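Local coordinates for protein nucleoporin 53 (Pichia guilliermondii, PDB 3P3D) that probably serves as a structural component of the nuclear pore complex, this piece being its RNA recognition motif (RRM) domain, at residues E17-A20 and N21-A25; I24-F27 and Q28-G31. All coordinates share one frame; numbering follows the deposited sequence.

Interaction 1: residues E17-A20 and N21-A25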
loop_
_atom_site.group_PDB
_atom_site.type_symbol
_atom_site.label_atom_id
_atom_site.label_comp_id
_atom_site.label_asym_id
_atom_site.label_seq_id
_atom_site.Cartn_x
_atom_site.Cartn_y
_atom_site.Cartn_z
ATOM N N GLU A 17 -12.633 -3.570 2.479
ATOM C CA GLU A 17 -12.461 -2.140 2.747
ATOM C C GLU A 17 -12.410 -1.840 4.262
ATOM O O GLU A 17 -11.681 -0.940 4.718
ATOM C CB GLU A 17 -13.555 -1.308 2.048
ATOM N N THR A 18 -13.144 -2.612 5.054
ATOM C CA THR A 18 -13.105 -2.457 6.504
ATOM C C THR A 18 -11.676 -2.576 7.080
ATOM O O THR A 18 -11.408 -2.105 8.185
ATOM C CB THR A 18 -13.978 -3.509 7.191
ATOM O OG1 THR A 18 -14.552 -2.932 8.369
ATOM C CG2 THR A 18 -13.144 -4.751 7.566
ATOM N N MET A 19 -10.771 -3.191 6.318
ATOM C CA MET A 19 -9.434 -3.558 6.793
ATOM C C MET A 19 -8.295 -2.637 6.326
ATOM O O MET A 19 -7.144 -2.849 6.702
ATOM C CB MET A 19 -9.124 -4.970 6.311
ATOM C CG MET A 19 -8.346 -5.791 7.309
ATOM S SD MET A 19 -8.137 -7.470 6.703
ATOM C CE MET A 19 -6.407 -7.391 6.436
ATOM N N ALA A 20 -8.622 -1.625 5.518
ATOM C CA ALA A 20 -7.626 -0.768 4.847
ATOM C C ALA A 20 -6.555 -0.217 5.769
ATOM O O ALA A 20 -5.365 -0.361 5.506
ATOM C CB ALA A 20 -8.323 0.394 4.132
ATOM N N ASN A 21 -6.985 0.422 6.845
ATOM C CA ASN A 21 -6.057 1.079 7.752
ATOM C C ASN A 21 -5.092 0.128 8.436
ATOM O O ASN A 21 -3.920 0.477 8.616
ATOM C CB ASN A 21 -6.802 1.899 8.792
ATOM C CG ASN A 21 -7.399 3.163 8.211
ATOM O OD1 ASN A 21 -6.919 3.687 7.195
ATOM N ND2 ASN A 21 -8.448 3.668 8.857
ATOM N N GLN A 22 -5.566 -1.071 8.778
ATOM C CA GLN A 22 -4.696 -2.088 9.359
ATOM C C GLN A 22 -3.608 -2.468 8.356
ATOM O O GLN A 22 -2.460 -2.757 8.743
ATOM C CB GLN A 22 -5.484 -3.345 9.753
ATOM C CG GLN A 22 -6.616 -3.135 10.774
ATOM C CD GLN A 22 -7.399 -4.427 11.054
ATOM O OE1 GLN A 22 -6.808 -5.467 11.395
ATOM N NE2 GLN A 22 -8.726 -4.376 10.879
ATOM N N VAL A 23 -3.977 -2.459 7.069
ATOM C CA VAL A 23 -3.073 -2.877 5.996
ATOM C C VAL A 23 -2.038 -1.798 5.770
ATOM O O VAL A 23 -0.849 -2.081 5.677
ATOM C CB VAL A 23 -3.817 -3.146 4.682
ATOM C CG1 VAL A 23 -2.816 -3.382 3.563
ATOM C CG2 VAL A 23 -4.785 -4.343 4.831
ATOM N N ILE A 24 -2.497 -0.548 5.724
ATOM C CA ILE A 24 -1.597 0.586 5.536
ATOM C C ILE A 24 -0.625 0.598 6.694
ATOM O O ILE A 24 0.570 0.693 6.498
ATOM C CB ILE A 24 -2.384 1.925 5.418
ATOM C CG1 ILE A 24 -3.188 1.945 4.109
ATOM C CG2 ILE A 24 -1.432 3.151 5.422
ATOM C CD1 ILE A 24 -4.338 2.981 4.091
ATOM N N ALA A 25 -1.143 0.451 7.906
ATOM C CA ALA A 25 -0.311 0.444 9.096
ATOM C C ALA A 25 0.760 -0.632 9.022
ATOM O O ALA A 25 1.933 -0.398 9.339
ATOM C CB ALA A 25 -1.169 0.239 10.323
#
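Met19 and Ala20 pass the chain from a single 3-10 turn over residues 17-19 into the helix 20-27: Ala20 N still bonds back three residues to Glu17 O, whereas Val23 N and Ile24 N reach back four, to Met19 O and Ala20 O. The second of these alpha-type bonds is the straighter, Ile24 N to Ala20 O at 2.9 Å with 163° at the hydrogen; Val23 N lies in the carbonyl plane of Met19 O at 3.2 Å but makes a more bent bond. Val23 N also has a weak, strongly bent bond to Ala20 O, so this amide is shared between two carbonyls.

Side chains follow the same i to i+3 and i+4 spacing. Met19 bends at its thioether (chi3 111°), which turns CE to 3.8 Å from CG2 of Val23, the two side chains crossing at about a right angle. That CG2 methyl stands anti to its own carbonyl carbon and also packs 3.4 Å from Met19 O. Gln22 runs out extended across Met19, its NE2 3.9 Å from Met19 CG, a van der Waals touch of the amide nitrogen on a methylene and not a hydrogen bond. CG1 of Ile24 lies 3.5 Å from Ala20 O, beside the bond its own amide makes there. Ala20 and Val23 both touch Tyr15.

This is the start of the first helix of the RRM domain, entered from the loop after strand 9-13. Chemically, three backbone bonds, one of them weak, join the turn to the helix; Met19 CE and Val23 CG2 add an apolar contact, and hydrocarbon of Val23 and Ile24 lies against the accepting oxygens.

Interaction 2: residues I24-F27 and Q28-G31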
loop_
_atom_site.group_PDB
_atom_site.type_symbol
_atom_site.label_atom_id
_atom_site.label_comp_id
_atom_site.label_asym_id
_atom_site.label_seq_id
_atom_site.Cartn_x
_atom_site.Cartn_y
_atom_site.Cartn_z
ATOM N N ILE A 24 -2.497 -0.548 5.724
ATOM C CA ILE A 24 -1.597 0.586 5.536
ATOM C C ILE A 24 -0.625 0.598 6.694
ATOM O O ILE A 24 0.570 0.693 6.498
ATOM C CB ILE A 24 -2.384 1.925 5.418
ATOM C CG1 ILE A 24 -3.188 1.945 4.109
ATOM C CG2 ILE A 24 -1.432 3.151 5.422
ATOM C CD1 ILE A 24 -4.338 2.981 4.091
ATOM N N ALA A 25 -1.143 0.451 7.906
ATOM C CA ALA A 25 -0.311 0.444 9.096
ATOM C C ALA A 25 0.760 -0.632 9.022
ATOM O O ALA A 25 1.933 -0.398 9.339
ATOM C CB ALA A 25 -1.169 0.239 10.323
ATOM N N TYR A 26 0.359 -1.823 8.605
ATOM C CA TYR A 26 1.311 -2.902 8.474
ATOM C C TYR A 26 2.406 -2.495 7.484
ATOM O O TYR A 26 3.589 -2.697 7.756
ATOM C CB TYR A 26 0.591 -4.183 8.046
ATOM C CG TYR A 26 1.497 -5.331 7.691
ATOM C CD1 TYR A 26 2.126 -6.091 8.682
ATOM C CD2 TYR A 26 1.712 -5.667 6.371
ATOM C CE1 TYR A 26 2.958 -7.163 8.349
ATOM C CE2 TYR A 26 2.527 -6.724 6.024
ATOM C CZ TYR A 26 3.139 -7.470 7.004
ATOM O OH TYR A 26 3.944 -8.512 6.615
ATOM N N PHE A 27 2.031 -1.878 6.357
ATOM C CA PHE A 27 3.046 -1.571 5.343
ATOM C C PHE A 27 4.047 -0.464 5.724
ATOM O O PHE A 27 5.087 -0.324 5.070
ATOM C CB PHE A 27 2.413 -1.342 3.981
ATOM C CG PHE A 27 2.128 -2.622 3.272
ATOM C CD1 PHE A 27 0.967 -3.330 3.547
ATOM C CD2 PHE A 27 3.046 -3.162 2.404
ATOM C CE1 PHE A 27 0.719 -4.541 2.962
ATOM C CE2 PHE A 27 2.810 -4.375 1.816
ATOM C CZ PHE A 27 1.638 -5.068 2.089
ATOM N N GLN A 28 3.766 0.276 6.798
ATOM C CA GLN A 28 4.749 1.200 7.345
ATOM C C GLN A 28 5.986 0.494 7.902
ATOM O O GLN A 28 7.056 1.081 7.999
ATOM C CB GLN A 28 4.116 2.088 8.422
ATOM C CG GLN A 28 5.093 3.043 9.092
ATOM C CD GLN A 28 4.384 4.045 10.007
ATOM O OE1 GLN A 28 3.884 3.678 11.066
ATOM N NE2 GLN A 28 4.352 5.308 9.595
ATOM N N GLU A 29 5.851 -0.772 8.239
ATOM C CA GLU A 29 6.988 -1.558 8.708
ATOM C C GLU A 29 8.121 -1.666 7.683
ATOM O O GLU A 29 9.232 -2.030 8.046
ATOM C CB GLU A 29 6.522 -2.970 9.089
ATOM C CG GLU A 29 5.614 -3.004 10.336
ATOM C CD GLU A 29 5.180 -4.414 10.734
ATOM O OE1 GLU A 29 5.867 -5.409 10.362
ATOM O OE2 GLU A 29 4.132 -4.511 11.419
ATOM N N PHE A 30 7.837 -1.379 6.409
ATOM C CA PHE A 30 8.845 -1.490 5.355
ATOM C C PHE A 30 9.588 -0.187 5.078
ATOM O O PHE A 30 10.667 -0.181 4.462
ATOM C CB PHE A 30 8.191 -2.060 4.091
ATOM C CG PHE A 30 7.501 -3.350 4.358
ATOM C CD1 PHE A 30 8.227 -4.421 4.857
ATOM C CD2 PHE A 30 6.132 -3.475 4.208
ATOM C CE1 PHE A 30 7.613 -5.612 5.172
ATOM C CE2 PHE A 30 5.502 -4.655 4.526
ATOM C CZ PHE A 30 6.246 -5.728 5.024
ATOM N N GLY A 31 9.022 0.909 5.555
ATOM C CA GLY A 31 9.619 2.219 5.311
ATOM C C GLY A 31 8.640 3.314 5.657
ATOM O O GLY A 31 7.459 3.061 5.866
#
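Tyr26 carries its CG anti to the backbone N (chi1 172°), while Phe30, four residues on, has its CG anti to the carbonyl carbon (chi1 -55°), and these choices bring the Phe30 ring against both Tyr26 and Phe27. Phe30 presents its edge to each of the other two rings in offset edge-to-face pairs. Against Tyr26 the planes are nearly perpendicular, 86° apart, with centroids separated by 5.6 Å; CE2 of Phe30 approaches CE2 of Tyr26 at 3.9 Å. The Phe27 pair is more tilted, and there Phe30 CE2 comes to 3.6 Å from Phe27 CD2. The Glu29 carboxylate crosses the Tyr26 ring at a slant, its OE2 3.7 Å from Tyr26 CD1.

The backbone here switches to three-residue bonds. Gln28 N is shared between Ala25 O, at 3.2 Å, and a weak bond to Ile24 O; Glu29 N then reaches Tyr26 O at 3.0 Å and Phe30 N reaches Phe27 O at 3.2 Å. These steps, with donors well above the carbonyl planes, are 3-10-like in spacing. Putting an alanine at Tyr26 would probably leave the Phe30 edge without the Tyr26 face and Glu81, which is hydrogen-bonded to the phenol, without that mate.

The Phe27 ring touches Ile10 and Val12 of strand 9-13 and Leu91 and Val93 of strand 89-95, while Phe30 shares Ala78 of helix 72-79 with it and Tyr26 meets the ring of Phe86; the cluster thus joins helix 20-27 to helix 72-79 and, chiefly through Phe27, to the sheet of the RRM fold.

Overall arrangement
Interactions 1 and 2 both use helix 20-27, interaction 1 at its start and interaction 2 further along, with centres 11 Å apart; Ile24 and Ala25 belong to both. Ile24 illustrates the continuity: its amide donates to Ala20 O in interaction 1, its carbonyl takes only a weak bond from Gln28 N in interaction 2, and its side chain touches Phe37. The side chains differ in kind, one apolar Met19-Val23 contact in the first against a cluster of three rings in the second. The centre of interaction 1 lies about 9 Å from the centre of the chain and that of interaction 2 about 8 Å, and both lie within the RRM domain.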